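Local coordinates for Tol-Pal system protein TolB (Acinetobacter baumannii, PDB 7MX5) that probably serves as the periplasmic component of the Tol-Pal system, which is thought to support outer-membrane invagination during cell division and to maintain outer-membrane integrity, at residues 23-27 and 28-32; 115-118 and 119-123. All blocks are in the same frame, centred on the assembly; numbering follows the deposited sequence.

Contact 1 of 2, residues 23-27 and 28-32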
loop_
_atom_site.group_PDB
_atom_site.type_symbol
_atom_site.label_atom_id
_atom_site.label_comp_id
_atom_site.label_asym_id
_atom_site.label_seq_id
_atom_site.Cartn_x
_atom_site.Cartn_y
_atom_site.Cartn_z
ATOM N N ASN A 23 -1.593 31.880 4.541
ATOM C CA ASN A 23 -1.873 33.118 3.831
ATOM C C ASN A 23 -1.439 32.987 2.376
ATOM O O ASN A 23 -0.371 32.443 2.077
ATOM C CB ASN A 23 -1.165 34.297 4.499
ATOM C CG ASN A 23 0.289 34.010 4.799
ATOM O OD1 ASN A 23 1.122 33.962 3.895
ATOM N ND2 ASN A 23 0.605 33.820 6.075
ATOM N N ASN A 24 -2.286 33.479 1.469
ATOM C CA ASN A 24 -2.078 33.328 0.028
ATOM C C ASN A 24 -1.936 31.853 -0.345
ATOM O O ASN A 24 -1.017 31.449 -1.060
ATOM C CB ASN A 24 -0.868 34.140 -0.444
ATOM C CG ASN A 24 -0.852 34.345 -1.946
ATOM O OD1 ASN A 24 -1.898 34.345 -2.595
ATOM N ND2 ASN A 24 0.338 34.521 -2.506
ATOM N N ASP A 25 -2.864 31.041 0.156
ATOM C CA ASP A 25 -2.795 29.602 -0.047
ATOM C C ASP A 25 -3.084 29.238 -1.499
ATOM O O ASP A 25 -3.863 29.899 -2.190
ATOM C CB ASP A 25 -3.778 28.884 0.877
ATOM C CG ASP A 25 -3.648 27.377 0.808
ATOM O OD1 ASP A 25 -2.577 26.851 1.179
ATOM O OD2 ASP A 25 -4.619 26.715 0.388
ATOM N N ASN A 26 -2.439 28.166 -1.953
ATOM C CA ASN A 26 -2.577 27.660 -3.312
ATOM C C ASN A 26 -3.586 26.527 -3.421
ATOM O O ASN A 26 -3.742 25.956 -4.505
ATOM C CB ASN A 26 -1.215 27.178 -3.823
ATOM C CG ASN A 26 -0.993 27.490 -5.286
ATOM O OD1 ASN A 26 -1.753 28.240 -5.897
ATOM N ND2 ASN A 26 0.052 26.907 -5.861
ATOM N N GLY A 27 -4.283 26.199 -2.337
ATOM C CA GLY A 27 -4.999 24.944 -2.249
ATOM C C GLY A 27 -4.201 23.846 -1.587
ATOM O O GLY A 27 -4.544 22.668 -1.735
ATOM N N LEU A 28 -3.144 24.203 -0.856
ATOM C CA LEU A 28 -2.221 23.232 -0.285
ATOM C C LEU A 28 -2.714 22.709 1.058
ATOM O O LEU A 28 -2.776 21.494 1.276
ATOM C CB LEU A 28 -0.837 23.870 -0.137
ATOM C CG LEU A 28 0.408 23.011 0.103
ATOM C CD1 LEU A 28 0.596 22.681 1.579
ATOM C CD2 LEU A 28 0.348 21.748 -0.725
ATOM N N TYR A 29 -3.061 23.616 1.970
ATOM C CA TYR A 29 -3.388 23.203 3.330
ATOM C C TYR A 29 -4.631 22.319 3.448
ATOM O O TYR A 29 -4.649 21.477 4.362
ATOM C CB TYR A 29 -3.491 24.447 4.235
ATOM C CG TYR A 29 -4.843 25.127 4.300
ATOM C CD1 TYR A 29 -5.834 24.681 5.170
ATOM C CD2 TYR A 29 -5.117 26.237 3.515
ATOM C CE1 TYR A 29 -7.064 25.308 5.234
ATOM C CE2 TYR A 29 -6.343 26.869 3.571
ATOM C CZ TYR A 29 -7.312 26.402 4.431
ATOM O OH TYR A 29 -8.533 27.034 4.490
ATOM N N PRO A 30 -5.676 22.439 2.614
ATOM C CA PRO A 30 -6.763 21.449 2.710
ATOM C C PRO A 30 -6.299 20.032 2.425
ATOM O O PRO A 30 -6.813 19.086 3.034
ATOM C CB PRO A 30 -7.788 21.928 1.672
ATOM C CG PRO A 30 -7.452 23.331 1.390
ATOM C CD PRO A 30 -5.997 23.508 1.651
ATOM N N ILE A 31 -5.337 19.860 1.516
ATOM C CA ILE A 31 -4.774 18.538 1.270
ATOM C C ILE A 31 -4.032 18.037 2.503
ATOM O O ILE A 31 -4.134 16.861 2.873
ATOM C CB ILE A 31 -3.859 18.574 0.032
ATOM C CG1 ILE A 31 -4.677 18.849 -1.231
ATOM C CG2 ILE A 31 -3.084 17.270 -0.103
ATOM C CD1 ILE A 31 -3.833 19.143 -2.453
ATOM N N VAL A 32 -3.281 18.923 3.163
ATOM C CA VAL A 32 -2.566 18.534 4.375
ATOM C C VAL A 32 -3.547 18.185 5.486
ATOM O O VAL A 32 -3.382 17.178 6.187
ATOM C CB VAL A 32 -1.600 19.653 4.804
ATOM C CG1 VAL A 32 -0.940 19.308 6.132
ATOM C CG2 VAL A 32 -0.554 19.892 3.727
#
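An Asx turn leading into helix 29-37 of the amino-terminal domain brings the carboxylate of Asp25 to the backbone of Leu28 and Tyr29. The turn is closed by Gly27 N, which donates to Asp25 OD2 at 2.8 Å and comes from above the carboxylate plane, 70° out of it. Beyond this bond the same group reaches forward: Tyr29 N gives a weak but fairly straight bond to Asp25 OD1 (3.4 Å, 165° at the hydrogen), and Leu28 N is weakly shared between the two oxygens, 3.2 Å from OD2. With CG anti to the nitrogen of its own residue (chi1 -174°), Asp25 turns its carboxylate to the following amides. The Tyr29 side chain crosses it at about a right angle, CD2 lying 3.2 Å from Asp25 OD2, while CB of Asp25 sits at the ring edge. Pro30 CD lies over one face of that ring, offset toward its rim. Gly27 takes a positive-phi conformation that suits glycine, and its carbonyl oxygen lies 3.7 Å from Ile31 CD1. One carboxylate thus meets three successive N-H groups, Gly27 firmly and Leu28 and Tyr29 weakly, at the entry to a helix, where the helix dipole would be expected to favour its negative charge.

Contact 2 of 2, residues 115-118 and 119-123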
loop_
_atom_site.group_PDB
_atom_site.type_symbol
_atom_site.label_atom_id
_atom_site.label_comp_id
_atom_site.label_asym_id
_atom_site.label_seq_id
_atom_site.Cartn_x
_atom_site.Cartn_y
_atom_site.Cartn_z
ATOM N N HIS A 115 1.278 16.105 0.306
ATOM C CA HIS A 115 1.624 14.808 0.871
ATOM C C HIS A 115 3.019 14.819 1.484
ATOM O O HIS A 115 3.269 14.110 2.463
ATOM C CB HIS A 115 1.515 13.724 -0.202
ATOM C CG HIS A 115 0.125 13.537 -0.728
ATOM N ND1 HIS A 115 -0.998 13.819 0.019
ATOM C CD2 HIS A 115 -0.323 13.097 -1.928
ATOM C CE1 HIS A 115 -2.078 13.561 -0.697
ATOM N NE2 HIS A 115 -1.696 13.121 -1.882
ATOM N N MET A 116 3.935 15.618 0.928
ATOM C CA MET A 116 5.265 15.738 1.514
ATOM C C MET A 116 5.211 16.470 2.849
ATOM O O MET A 116 5.838 16.047 3.827
ATOM C CB MET A 116 6.206 16.456 0.546
ATOM C CG MET A 116 6.658 15.608 -0.631
ATOM S SD MET A 116 7.041 16.600 -2.086
ATOM C CE MET A 116 8.826 16.461 -2.133
ATOM N N VAL A 117 4.468 17.579 2.903
ATOM C CA VAL A 117 4.305 18.310 4.156
ATOM C C VAL A 117 3.662 17.419 5.209
ATOM O O VAL A 117 4.103 17.378 6.365
ATOM C CB VAL A 117 3.485 19.592 3.922
ATOM C CG1 VAL A 117 3.159 20.267 5.246
ATOM C CG2 VAL A 117 4.239 20.543 3.003
ATOM N N SER A 118 2.618 16.683 4.825
ATOM C CA SER A 118 1.956 15.783 5.763
ATOM C C SER A 118 2.868 14.637 6.180
ATOM O O SER A 118 2.796 14.179 7.327
ATOM C CB SER A 118 0.671 15.239 5.143
ATOM O OG SER A 118 -0.121 16.286 4.611
ATOM N N ASP A 119 3.721 14.159 5.271
ATOM C CA ASP A 119 4.674 13.114 5.630
ATOM C C ASP A 119 5.658 13.609 6.681
ATOM O O ASP A 119 6.040 12.860 7.589
ATOM C CB ASP A 119 5.420 12.630 4.386
ATOM C CG ASP A 119 4.686 11.520 3.659
ATOM O OD1 ASP A 119 3.533 11.220 4.033
ATOM O OD2 ASP A 119 5.263 10.946 2.712
ATOM N N ALA A 120 6.077 14.873 6.578
ATOM C CA ALA A 120 7.009 15.426 7.555
ATOM C C ALA A 120 6.329 15.656 8.898
ATOM O O ALA A 120 6.943 15.456 9.953
ATOM C CB ALA A 120 7.613 16.726 7.026
ATOM N N ILE A 121 5.063 16.083 8.881
ATOM C CA ILE A 121 4.322 16.269 10.126
ATOM C C ILE A 121 4.142 14.936 10.838
ATOM O O ILE A 121 4.327 14.833 12.057
ATOM C CB ILE A 121 2.967 16.948 9.846
ATOM C CG1 ILE A 121 3.177 18.365 9.309
ATOM C CG2 ILE A 121 2.110 16.973 11.103
ATOM C CD1 ILE A 121 1.891 19.065 8.923
ATOM N N TYR A 122 3.781 13.893 10.085
ATOM C CA TYR A 122 3.589 12.571 10.673
ATOM C C TYR A 122 4.876 12.052 11.301
ATOM O O TYR A 122 4.862 11.521 12.417
ATOM C CB TYR A 122 3.082 11.606 9.600
ATOM C CG TYR A 122 2.734 10.220 10.096
ATOM C CD1 TYR A 122 1.455 9.924 10.545
ATOM C CD2 TYR A 122 3.679 9.203 10.093
ATOM C CE1 TYR A 122 1.130 8.657 10.990
ATOM C CE2 TYR A 122 3.364 7.933 10.536
ATOM C CZ TYR A 122 2.088 7.665 10.984
ATOM O OH TYR A 122 1.768 6.402 11.426
ATOM N N GLN A 123 6.002 12.203 10.599
ATOM C CA GLN A 123 7.273 11.714 11.123
ATOM C C GLN A 123 7.710 12.504 12.351
ATOM O O GLN A 123 8.306 11.943 13.277
ATOM C CB GLN A 123 8.343 11.778 10.034
ATOM C CG GLN A 123 9.645 11.086 10.394
ATOM C CD GLN A 123 10.580 10.967 9.210
ATOM O OE1 GLN A 123 11.145 11.959 8.750
ATOM N NE2 GLN A 123 10.747 9.750 8.707
#
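Ile121 lies one helical turn beyond Val117 on helix 110-126, and its side chain runs back along the helix toward that residue. Its CB rests 3.7 Å from the carbonyl oxygens of both Val117 and Ser118. CG1 comes closer, 3.2 Å from Val117 O, because it stands anti to the carbonyl carbon of Ile121 (chi1 -65°) and so beside the backbone nitrogen that donates to the same oxygen. At the tip, CD1 remains 3.8 Å from Val117 O and meets Val117 CG1 at 4.1 Å, the two aliphatic side chains crossing at a slant. The backbone beneath is regular: Ile121 N bonds to Val117 O at 3.0 Å, and equivalent i to i+4 bonds join Asp119 to His115, Ala120 to Met116 and Tyr122 to Ser118. Asp119 folds its CB and CG against His115 O, each 3.2 Å away, but its carboxylate is directed to other partners, the amides of Phe132 and Ser133. Ser118 OG turns back to Gly114 O within the helix and also bonds Asp35, whose OD2 takes His115 ND1 as well. The helix is therefore enclosed on several sides. Val117 and Ile121 touch Val32 and Leu36 of helix 29-37, respectively; Tyr87 and Leu89 of strand 83-91 pack on Val117, Ala120 and Ile121; and Leu99 and Leu103 of strand 96-105 meet Met116, Ala120 and Ile121.

Overall arrangement
Contact 1 comes first along the chain, where the loop after strand 16-19 enters helix 29-37; contact 2 follows within helix 110-126, after the last strand of the mixed five-stranded sheet. Their centres are about 14 Å apart, yet the two helices pack directly: Val32 CA lies 3.3 Å from Ser118 OG, and Val32 CG1 is 4.0 Å from Ile121 CD1. Both helices touch strands of this sheet, so the pair joins a surface turn to a buried helical segment of one layer. Asp35 adds a polar tie between them. Phe132 and Ser133, whose backbone amides donate to Asp119, lie just before strand 135-141 of the beta-propeller, placing contact 2 nearer the junction of the two domains.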